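Local coordinates for cutm, flavoprotein of carbon monoxide dehydrogenase (Hydrogenophaga pseudoflava, PDB 1FFV), which binds FAD as the flavoprotein of carbon monoxide dehydrogenase, probably passing electrons from the iron-sulfur clusters on to an external acceptor, at residues L100-D103 against P104-N108; I116-D120 against P121-H125. All blocks are in the same frame, centred on the assembly; numbering follows the deposited sequence.

Contact 1 (L100-D103 against P104-N108); sequences LIAD and PQVRN. With FAD (flavin-adenine dinucleotide), chain J.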
ATOM      1  N   LEU C 100       0.101 -39.599  26.946  1.00 29.15           N
ATOM      2  CA  LEU C 100      -0.576 -38.666  27.835  1.00 28.82           C
ATOM      3  C   LEU C 100       0.281 -37.442  28.149  1.00 28.23           C
ATOM      4  O   LEU C 100      -0.126 -36.582  28.935  1.00 28.49           O
ATOM      5  CB  LEU C 100      -0.951 -39.376  29.140  1.00 29.23           C
ATOM      6  CG  LEU C 100      -1.765 -40.664  28.997  1.00 29.82           C
ATOM      7  CD1 LEU C 100      -1.940 -41.332  30.351  1.00 29.45           C
ATOM      8  CD2 LEU C 100      -3.120 -40.356  28.343  1.00 29.79           C
ATOM      9  N   ILE C 101       1.465 -37.362  27.554  1.00 27.27           N
ATOM     10  CA  ILE C 101       2.347 -36.235  27.813  1.00 27.35           C
ATOM     11  C   ILE C 101       2.229 -35.151  26.755  1.00 27.54           C
ATOM     12  O   ILE C 101       2.358 -35.421  25.560  1.00 27.99           O
ATOM     13  CB  ILE C 101       3.828 -36.682  27.921  1.00 27.23           C
ATOM     14  CG1 ILE C 101       3.999 -37.632  29.106  1.00 27.29           C
ATOM     15  CG2 ILE C 101       4.756 -35.472  28.084  1.00 26.40           C
ATOM     16  CD1 ILE C 101       5.365 -38.293  29.152  1.00 27.76           C
ATOM     17  N   ALA C 102       1.927 -33.935  27.194  1.00 27.53           N
ATOM     18  CA  ALA C 102       1.828 -32.792  26.290  1.00 27.58           C
ATOM     19  C   ALA C 102       0.962 -33.034  25.046  1.00 27.25           C
ATOM     20  O   ALA C 102      -0.164 -33.510  25.155  1.00 27.62           O
ATOM     21  CB  ALA C 102       3.233 -32.353  25.887  1.00 27.55           C
ATOM     22  N   ASP C 103       1.494 -32.682  23.877  1.00 26.97           N
ATOM     23  CA  ASP C 103       0.801 -32.852  22.601  1.00 26.65           C
ATOM     24  C   ASP C 103       1.802 -33.325  21.528  1.00 26.50           C
ATOM     25  O   ASP C 103       2.999 -33.423  21.805  1.00 26.96           O
ATOM     26  CB  ASP C 103       0.107 -31.544  22.201  1.00 26.66           C
ATOM     27  CG  ASP C 103       1.081 -30.400  21.971  1.00 26.47           C
ATOM     28  OD1 ASP C 103       2.032 -30.566  21.180  1.00 26.59           O
ATOM     29  OD2 ASP C 103       0.869 -29.316  22.555  1.00 26.34           O
ATOM     30  N   PRO C 104       1.340 -33.595  20.288  1.00 26.08           N
ATOM     31  CA  PRO C 104       2.274 -34.058  19.250  1.00 25.95           C
ATOM     32  C   PRO C 104       3.523 -33.208  19.007  1.00 25.62           C
ATOM     33  O   PRO C 104       4.626 -33.744  18.946  1.00 25.95           O
ATOM     34  CB  PRO C 104       1.388 -34.145  18.007  1.00 25.81           C
ATOM     35  CG  PRO C 104       0.067 -34.539  18.580  1.00 26.02           C
ATOM     36  CD  PRO C 104      -0.039 -33.599  19.770  1.00 26.02           C
ATOM     37  N   GLN C 105       3.358 -31.896  18.885  1.00 25.46           N
ATOM     38  CA  GLN C 105       4.499 -31.013  18.645  1.00 25.08           C
ATOM     39  C   GLN C 105       5.514 -31.064  19.766  1.00 25.05           C
ATOM     40  O   GLN C 105       6.710 -31.203  19.521  1.00 25.15           O
ATOM     41  CB  GLN C 105       4.047 -29.566  18.449  1.00 24.91           C
ATOM     42  CG  GLN C 105       3.374 -29.306  17.130  1.00 24.64           C
ATOM     43  CD  GLN C 105       1.868 -29.403  17.211  1.00 24.67           C
ATOM     44  OE1 GLN C 105       1.331 -30.348  17.802  1.00 24.89           O
ATOM     45  NE2 GLN C 105       1.177 -28.426  16.625  1.00 24.20           N
ATOM     46  N   VAL C 106       5.035 -30.916  20.996  1.00 24.89           N
ATOM     47  CA  VAL C 106       5.901 -30.953  22.164  1.00 24.47           C
ATOM     48  C   VAL C 106       6.627 -32.292  22.217  1.00 24.67           C
ATOM     49  O   VAL C 106       7.829 -32.344  22.468  1.00 25.18           O
ATOM     50  CB  VAL C 106       5.093 -30.722  23.462  1.00 24.22           C
ATOM     51  CG1 VAL C 106       6.014 -30.772  24.691  1.00 23.93           C
ATOM     52  CG2 VAL C 106       4.382 -29.374  23.396  1.00 23.52           C
ATOM     53  N   ARG C 107       5.915 -33.368  21.906  1.00 24.71           N
ATOM     54  CA  ARG C 107       6.510 -34.695  21.930  1.00 24.69           C
ATOM     55  C   ARG C 107       7.561 -34.970  20.861  1.00 24.66           C
ATOM     56  O   ARG C 107       8.212 -36.006  20.897  1.00 24.86           O
ATOM     57  CB  ARG C 107       5.428 -35.768  21.903  1.00 24.88           C
ATOM     58  CG  ARG C 107       4.676 -35.877  23.215  1.00 25.79           C
ATOM     59  CD  ARG C 107       3.906 -37.178  23.288  1.00 26.14           C
ATOM     60  NE  ARG C 107       2.986 -37.302  22.168  1.00 26.33           N
ATOM     61  CZ  ARG C 107       1.740 -36.860  22.183  1.00 26.59           C
ATOM     62  NH1 ARG C 107       1.257 -36.271  23.268  1.00 26.73           N
ATOM     63  NH2 ARG C 107       0.991 -36.979  21.102  1.00 27.33           N
ATOM     64  N   ASN C 108       7.697 -34.073  19.888  1.00 24.73           N
ATOM     65  CA  ASN C 108       8.708 -34.222  18.840  1.00 24.40           C
ATOM     66  C   ASN C 108      10.031 -33.594  19.295  1.00 24.41           C
ATOM     67  O   ASN C 108      11.044 -33.712  18.607  1.00 24.63           O
ATOM     68  CB  ASN C 108       8.267 -33.533  17.543  1.00 24.33           C
ATOM     69  CG  ASN C 108       7.315 -34.380  16.706  1.00 25.26           C
ATOM     70  OD1 ASN C 108       6.493 -33.825  15.957  1.00 25.65           O
ATOM     71  ND2 ASN C 108       7.435 -35.700  16.795  1.00 24.38           N
TER
HETATM   72  PA  FAD J1922      14.657 -29.056  28.590  1.00 29.21           P
HETATM   73  O1A FAD J1922      16.012 -28.755  28.098  1.00 29.41           O
HETATM   74  O2A FAD J1922      13.653 -28.176  28.357  1.00 30.00           O
HETATM   75  O5B FAD J1922      14.866 -29.161  30.065  1.00 29.44           O
HETATM   76  C5B FAD J1922      15.822 -30.059  30.592  1.00 30.73           C
HETATM   77  C4B FAD J1922      16.123 -29.631  32.023  1.00 30.24           C
HETATM   78  O4B FAD J1922      16.904 -30.749  32.547  1.00 29.94           O
HETATM   79  C3B FAD J1922      17.097 -28.496  32.193  1.00 30.34           C
HETATM   80  O3B FAD J1922      17.273 -28.035  33.484  1.00 29.91           O
HETATM   81  C2B FAD J1922      18.300 -29.113  31.514  1.00 29.66           C
HETATM   82  O2B FAD J1922      19.442 -28.366  31.763  1.00 30.02           O
HETATM   83  C1B FAD J1922      18.322 -30.472  32.140  1.00 29.68           C
HETATM   84  N9A FAD J1922      18.617 -31.591  31.261  1.00 29.29           N
HETATM   85  C8A FAD J1922      17.998 -31.916  30.081  1.00 28.92           C
HETATM   86  N7A FAD J1922      18.503 -33.010  29.518  1.00 29.07           N
HETATM   87  C5A FAD J1922      19.501 -33.409  30.370  1.00 28.88           C
HETATM   88  C6A FAD J1922      20.416 -34.540  30.325  1.00 28.68           C
HETATM   89  N6A FAD J1922      20.445 -35.429  29.370  1.00 28.45           N
HETATM   90  N1A FAD J1922      21.281 -34.604  31.377  1.00 29.19           N
HETATM   91  C2A FAD J1922      21.285 -33.706  32.388  1.00 28.87           C
HETATM   92  N3A FAD J1922      20.485 -32.649  32.515  1.00 29.60           N
HETATM   93  C4A FAD J1922      19.599 -32.543  31.482  1.00 29.04           C
HETATM   94  N1  FAD J1922       5.679 -32.974  30.663  1.00 29.93           N
HETATM   95  C2  FAD J1922       5.030 -33.972  31.245  1.00 29.80           C
HETATM   96  O2  FAD J1922       5.609 -34.825  31.831  1.00 30.34           O
HETATM   97  N3  FAD J1922       3.620 -34.090  31.210  1.00 29.58           N
HETATM   98  C4  FAD J1922       2.842 -33.167  30.565  1.00 29.96           C
HETATM   99  O4  FAD J1922       1.635 -33.305  30.554  1.00 30.70           O
HETATM  100  C4X FAD J1922       3.536 -32.061  29.925  1.00 30.09           C
HETATM  101  N5  FAD J1922       2.829 -31.129  29.282  1.00 29.50           N
HETATM  102  C5X FAD J1922       3.522 -30.115  28.698  1.00 29.49           C
HETATM  103  C6  FAD J1922       2.770 -29.147  28.031  1.00 28.92           C
HETATM  104  C7  FAD J1922       3.361 -28.092  27.414  1.00 29.44           C
HETATM  105  C7M FAD J1922       2.519 -27.059  26.704  1.00 29.82           C
HETATM  106  C8  FAD J1922       4.793 -27.954  27.431  1.00 29.34           C
HETATM  107  C8M FAD J1922       5.476 -26.789  26.754  1.00 28.68           C
HETATM  108  C9  FAD J1922       5.567 -28.920  28.092  1.00 29.43           C
HETATM  109  C9A FAD J1922       4.940 -29.989  28.718  1.00 29.73           C
HETATM  110  N10 FAD J1922       5.664 -31.003  29.410  1.00 29.77           N
HETATM  111  C10 FAD J1922       4.997 -32.013  30.000  1.00 29.94           C
HETATM  112  C1' FAD J1922       7.162 -30.934  29.438  1.00 30.05           C
HETATM  113  C2' FAD J1922       8.125 -31.758  28.462  1.00 30.24           C
HETATM  114  O2' FAD J1922       7.334 -32.864  28.803  1.00 30.18           O
HETATM  115  C3' FAD J1922       9.218 -31.090  29.274  1.00 31.08           C
HETATM  116  O3' FAD J1922       9.339 -30.892  27.847  1.00 31.07           O
HETATM  117  C4' FAD J1922      10.666 -31.499  29.114  1.00 30.88           C
HETATM  118  O4' FAD J1922      10.214 -31.496  30.508  1.00 30.48           O
HETATM  119  C5' FAD J1922      11.884 -30.853  29.785  1.00 30.09           C
HETATM  120  O5' FAD J1922      12.409 -31.929  28.707  1.00 29.13           O
HETATM  121  P   FAD J1922      13.231 -31.341  27.558  1.00 28.06           P
HETATM  122  O1P FAD J1922      13.721 -32.585  26.781  1.00 28.43           O
HETATM  123  O2P FAD J1922      12.532 -30.448  26.765  1.00 29.20           O
HETATM  124  O3P FAD J1922      14.328 -30.559  28.154  1.00 29.34           O
HETATM  125  O   HOH W   1      -1.533 -35.454  22.593  1.00 39.73           O
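D103 and R107 hold this turn together through backbone and side-chain hydrogen bonds. R107 N reaches D103 O at 2.9 Å, an i+4 to i bond as in one turn of alpha-helix, though 104-108, helical in phi/psi, lack regular helix bonds. D103 OD1 takes V106 N at 3.0 Å in an almost straight bond (174°), on the syn side but well out of the carboxylate plane. The aspartate CG sits between its backbone N and carbonyl carbon (chi1 63°); OD2 makes a salt bridge to a basic side chain of another protein chain. R107 folds back through a bend at chi3 (-57°), and NH1 bonds I101 O at 2.7 Å, near the guanidinium plane. D103 C lies over one face, toward the rim of the group, and a water accepts from NH1. A leucine in place of R107 would probably leave I101 O without its NH1 donor and the water without that partner. A102 CB meets V106 CG1 at 3.4 Å, closer than usual for two carbons; both residues face the flavin, A102 N weakly bonding FAD O4. The turn joins helix 92-97 to helix 112-117, R107 resting on E78 and I82 of helix 78-83.

Contact 2 (I116-D120 against P121-H125); sequences IAHGD and PGNDH. Unlike the reference sequence in segment 116-120: G119 (reference Asn), D120 (reference His). With FAD (flavin-adenine dinucleotide), chain J.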
ATOM      1  N   ILE C 116      12.776 -36.069  33.048  1.00 25.07           N
ATOM      2  CA  ILE C 116      13.241 -36.571  34.335  1.00 25.28           C
ATOM      3  C   ILE C 116      14.182 -35.566  35.003  1.00 25.43           C
ATOM      4  O   ILE C 116      13.984 -35.194  36.153  1.00 26.35           O
ATOM      5  CB  ILE C 116      13.913 -37.970  34.185  1.00 24.97           C
ATOM      6  CG1 ILE C 116      12.866 -38.996  33.727  1.00 24.86           C
ATOM      7  CG2 ILE C 116      14.519 -38.418  35.508  1.00 24.27           C
ATOM      8  CD1 ILE C 116      13.420 -40.357  33.373  1.00 24.25           C
ATOM      9  N   ALA C 117      15.163 -35.076  34.262  1.00 25.92           N
ATOM     10  CA  ALA C 117      16.126 -34.117  34.804  1.00 26.99           C
ATOM     11  C   ALA C 117      15.512 -32.820  35.352  1.00 27.52           C
ATOM     12  O   ALA C 117      16.029 -32.237  36.311  1.00 27.68           O
ATOM     13  CB  ALA C 117      17.183 -33.799  33.755  1.00 26.06           C
ATOM     14  N   HIS C 118      14.414 -32.378  34.742  1.00 28.27           N
ATOM     15  CA  HIS C 118      13.724 -31.154  35.147  1.00 28.35           C
ATOM     16  C   HIS C 118      13.254 -31.242  36.617  1.00 28.44           C
ATOM     17  O   HIS C 118      13.231 -30.239  37.333  1.00 28.58           O
ATOM     18  CB  HIS C 118      12.559 -30.886  34.182  1.00 28.30           C
ATOM     19  CG  HIS C 118      11.905 -29.549  34.361  1.00 28.32           C
ATOM     20  ND1 HIS C 118      12.620 -28.378  34.496  1.00 28.30           N
ATOM     21  CD2 HIS C 118      10.597 -29.201  34.421  1.00 28.10           C
ATOM     22  CE1 HIS C 118      11.780 -27.366  34.635  1.00 28.01           C
ATOM     23  NE2 HIS C 118      10.547 -27.838  34.592  1.00 27.64           N
ATOM     24  N   GLY C 119      12.913 -32.449  37.066  1.00 28.35           N
ATOM     25  CA  GLY C 119      12.504 -32.654  38.451  1.00 28.38           C
ATOM     26  C   GLY C 119      11.216 -31.994  38.898  1.00 28.73           C
ATOM     27  O   GLY C 119      11.011 -31.744  40.082  1.00 28.30           O
ATOM     28  N   ASP C 120      10.344 -31.722  37.940  1.00 29.14           N
ATOM     29  CA  ASP C 120       9.059 -31.099  38.205  1.00 29.88           C
ATOM     30  C   ASP C 120       8.076 -32.184  38.676  1.00 30.72           C
ATOM     31  O   ASP C 120       7.905 -33.207  38.005  1.00 31.30           O
ATOM     32  CB  ASP C 120       8.552 -30.446  36.907  1.00 28.92           C
ATOM     33  CG  ASP C 120       7.378 -29.481  37.124  1.00 28.59           C
ATOM     34  OD1 ASP C 120       6.597 -29.632  38.092  1.00 28.28           O
ATOM     35  OD2 ASP C 120       7.227 -28.564  36.290  1.00 29.38           O
ATOM     36  N   PRO C 121       7.424 -31.973  39.840  1.00 30.61           N
ATOM     37  CA  PRO C 121       6.455 -32.941  40.383  1.00 30.02           C
ATOM     38  C   PRO C 121       5.307 -33.106  39.385  1.00 29.55           C
ATOM     39  O   PRO C 121       4.610 -34.109  39.374  1.00 29.68           O
ATOM     40  CB  PRO C 121       5.937 -32.249  41.649  1.00 30.20           C
ATOM     41  CG  PRO C 121       6.997 -31.264  41.994  1.00 30.67           C
ATOM     42  CD  PRO C 121       7.499 -30.767  40.684  1.00 29.87           C
ATOM     43  N   GLY C 122       5.107 -32.085  38.564  1.00 28.63           N
ATOM     44  CA  GLY C 122       4.053 -32.126  37.577  1.00 28.40           C
ATOM     45  C   GLY C 122       4.321 -33.055  36.407  1.00 27.93           C
ATOM     46  O   GLY C 122       3.381 -33.489  35.749  1.00 28.27           O
ATOM     47  N   ASN C 123       5.592 -33.331  36.121  1.00 27.21           N
ATOM     48  CA  ASN C 123       5.963 -34.210  35.014  1.00 26.13           C
ATOM     49  C   ASN C 123       5.565 -35.676  35.269  1.00 25.82           C
ATOM     50  O   ASN C 123       5.418 -36.096  36.420  1.00 25.22           O
ATOM     51  CB  ASN C 123       7.461 -34.087  34.724  1.00 26.25           C
ATOM     52  CG  ASN C 123       7.819 -32.820  33.939  1.00 26.12           C
ATOM     53  OD1 ASN C 123       8.975 -32.668  33.558  1.00 27.20           O
ATOM     54  ND2 ASN C 123       6.854 -31.947  33.678  1.00 24.71           N
ATOM     55  N   ASP C 124       5.393 -36.446  34.197  1.00 25.48           N
ATOM     56  CA  ASP C 124       4.972 -37.845  34.304  1.00 25.62           C
ATOM     57  C   ASP C 124       6.075 -38.897  34.422  1.00 25.94           C
ATOM     58  O   ASP C 124       5.920 -39.886  35.147  1.00 26.02           O
ATOM     59  CB  ASP C 124       4.054 -38.208  33.134  1.00 25.34           C
ATOM     60  CG  ASP C 124       2.808 -37.337  33.071  1.00 25.66           C
ATOM     61  OD1 ASP C 124       1.987 -37.373  34.009  1.00 25.10           O
ATOM     62  OD2 ASP C 124       2.649 -36.608  32.077  1.00 26.00           O
ATOM     63  N   HIS C 125       7.185 -38.700  33.718  1.00 25.80           N
ATOM     64  CA  HIS C 125       8.268 -39.672  33.764  1.00 25.94           C
ATOM     65  C   HIS C 125       8.843 -39.958  35.137  1.00 25.88           C
ATOM     66  O   HIS C 125       9.299 -41.073  35.379  1.00 26.39           O
ATOM     67  CB  HIS C 125       9.372 -39.332  32.766  1.00 25.74           C
ATOM     68  CG  HIS C 125       9.026 -39.705  31.364  1.00 26.32           C
ATOM     69  ND1 HIS C 125       8.767 -41.006  30.989  1.00 26.49           N
ATOM     70  CD2 HIS C 125       8.844 -38.951  30.257  1.00 26.60           C
ATOM     71  CE1 HIS C 125       8.439 -41.037  29.711  1.00 26.39           C
ATOM     72  NE2 HIS C 125       8.478 -39.803  29.242  1.00 27.09           N
TER
HETATM   73  PA  FAD J1922      14.657 -29.056  28.590  1.00 29.21           P
HETATM   74  O1A FAD J1922      16.012 -28.755  28.098  1.00 29.41           O
HETATM   75  O2A FAD J1922      13.653 -28.176  28.357  1.00 30.00           O
HETATM   76  O5B FAD J1922      14.866 -29.161  30.065  1.00 29.44           O
HETATM   77  C5B FAD J1922      15.822 -30.059  30.592  1.00 30.73           C
HETATM   78  C4B FAD J1922      16.123 -29.631  32.023  1.00 30.24           C
HETATM   79  O4B FAD J1922      16.904 -30.749  32.547  1.00 29.94           O
HETATM   80  C3B FAD J1922      17.097 -28.496  32.193  1.00 30.34           C
HETATM   81  O3B FAD J1922      17.273 -28.035  33.484  1.00 29.91           O
HETATM   82  C2B FAD J1922      18.300 -29.113  31.514  1.00 29.66           C
HETATM   83  O2B FAD J1922      19.442 -28.366  31.763  1.00 30.02           O
HETATM   84  C1B FAD J1922      18.322 -30.472  32.140  1.00 29.68           C
HETATM   85  N9A FAD J1922      18.617 -31.591  31.261  1.00 29.29           N
HETATM   86  C8A FAD J1922      17.998 -31.916  30.081  1.00 28.92           C
HETATM   87  N7A FAD J1922      18.503 -33.010  29.518  1.00 29.07           N
HETATM   88  C5A FAD J1922      19.501 -33.409  30.370  1.00 28.88           C
HETATM   89  C6A FAD J1922      20.416 -34.540  30.325  1.00 28.68           C
HETATM   90  N6A FAD J1922      20.445 -35.429  29.370  1.00 28.45           N
HETATM   91  N1A FAD J1922      21.281 -34.604  31.377  1.00 29.19           N
HETATM   92  C2A FAD J1922      21.285 -33.706  32.388  1.00 28.87           C
HETATM   93  N3A FAD J1922      20.485 -32.649  32.515  1.00 29.60           N
HETATM   94  C4A FAD J1922      19.599 -32.543  31.482  1.00 29.04           C
HETATM   95  N1  FAD J1922       5.679 -32.974  30.663  1.00 29.93           N
HETATM   96  C2  FAD J1922       5.030 -33.972  31.245  1.00 29.80           C
HETATM   97  O2  FAD J1922       5.609 -34.825  31.831  1.00 30.34           O
HETATM   98  N3  FAD J1922       3.620 -34.090  31.210  1.00 29.58           N
HETATM   99  C4  FAD J1922       2.842 -33.167  30.565  1.00 29.96           C
HETATM  100  O4  FAD J1922       1.635 -33.305  30.554  1.00 30.70           O
HETATM  101  C4X FAD J1922       3.536 -32.061  29.925  1.00 30.09           C
HETATM  102  N5  FAD J1922       2.829 -31.129  29.282  1.00 29.50           N
HETATM  103  C5X FAD J1922       3.522 -30.115  28.698  1.00 29.49           C
HETATM  104  C6  FAD J1922       2.770 -29.147  28.031  1.00 28.92           C
HETATM  105  C7  FAD J1922       3.361 -28.092  27.414  1.00 29.44           C
HETATM  106  C7M FAD J1922       2.519 -27.059  26.704  1.00 29.82           C
HETATM  107  C8  FAD J1922       4.793 -27.954  27.431  1.00 29.34           C
HETATM  108  C8M FAD J1922       5.476 -26.789  26.754  1.00 28.68           C
HETATM  109  C9  FAD J1922       5.567 -28.920  28.092  1.00 29.43           C
HETATM  110  C9A FAD J1922       4.940 -29.989  28.718  1.00 29.73           C
HETATM  111  N10 FAD J1922       5.664 -31.003  29.410  1.00 29.77           N
HETATM  112  C10 FAD J1922       4.997 -32.013  30.000  1.00 29.94           C
HETATM  113  C1' FAD J1922       7.162 -30.934  29.438  1.00 30.05           C
HETATM  114  C2' FAD J1922       8.125 -31.758  28.462  1.00 30.24           C
HETATM  115  O2' FAD J1922       7.334 -32.864  28.803  1.00 30.18           O
HETATM  116  C3' FAD J1922       9.218 -31.090  29.274  1.00 31.08           C
HETATM  117  O3' FAD J1922       9.339 -30.892  27.847  1.00 31.07           O
HETATM  118  C4' FAD J1922      10.666 -31.499  29.114  1.00 30.88           C
HETATM  119  O4' FAD J1922      10.214 -31.496  30.508  1.00 30.48           O
HETATM  120  C5' FAD J1922      11.884 -30.853  29.785  1.00 30.09           C
HETATM  121  O5' FAD J1922      12.409 -31.929  28.707  1.00 29.13           O
HETATM  122  P   FAD J1922      13.231 -31.341  27.558  1.00 28.06           P
HETATM  123  O1P FAD J1922      13.721 -32.585  26.781  1.00 28.43           O
HETATM  124  O2P FAD J1922      12.532 -30.448  26.765  1.00 29.20           O
HETATM  125  O3P FAD J1922      14.328 -30.559  28.154  1.00 29.34           O
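D120 OD1 receives G122 N at 2.9 Å, the shorter of two bonds that shape this turn; the donor comes from above the carboxylate plane. CG stands anti to the D120 backbone N (chi1 -166°), which carries the carboxylate toward the amide of G122, giving an Asx turn. It coincides with a type I beta turn from D120 to N123, closed by N123 N on D120 O at 3.0 Å. P121 suits the second position, where its ring fixes the required phi, and G122 suits the third, since a side chain there would press on D120 OD1. Just upstream, G119 takes a positive phi as the chain leaves the helix. The H118 and N123 side chains cross at about a right angle, as do those of I116 and H125, where I116 CG1 touches H125 CB at 3.6 Å. Beyond the turn D124 grips the flavin twice: its backbone N bonds FAD O2 at 2.9 Å, and OD2 accepts from FAD N3 at 2.8 Å. The same OD2 makes a salt bridge with K185, which probably favours the charged carboxylate. The turn connects helix 112-117 to helix 125-131, and I116 packs against M167 and I170 of strand 166-173.

In the fold
Contact 1 precedes contact 2 along the chain, and although their centres are about 15 Å apart both contribute residues to the FAD pocket and meet at the flavin. I101 packs between them: its CG1 lies 3.4 Å from D124 OD2 and its CD1 3.5 Å from H125 NE2, an atom bonded to E78. K185 adds a polar tie, bonding both L100 O and the D124 carboxylate. At the pyrimidine end of the flavin D124 makes the two firm bonds, to O2 and N3, and A102 N adds only a weak one to O4. At the D103 end of contact 1, the D103 side chain is about 7 Å from an Fe2S2 cluster, consistent with electrons entering the flavin nearby.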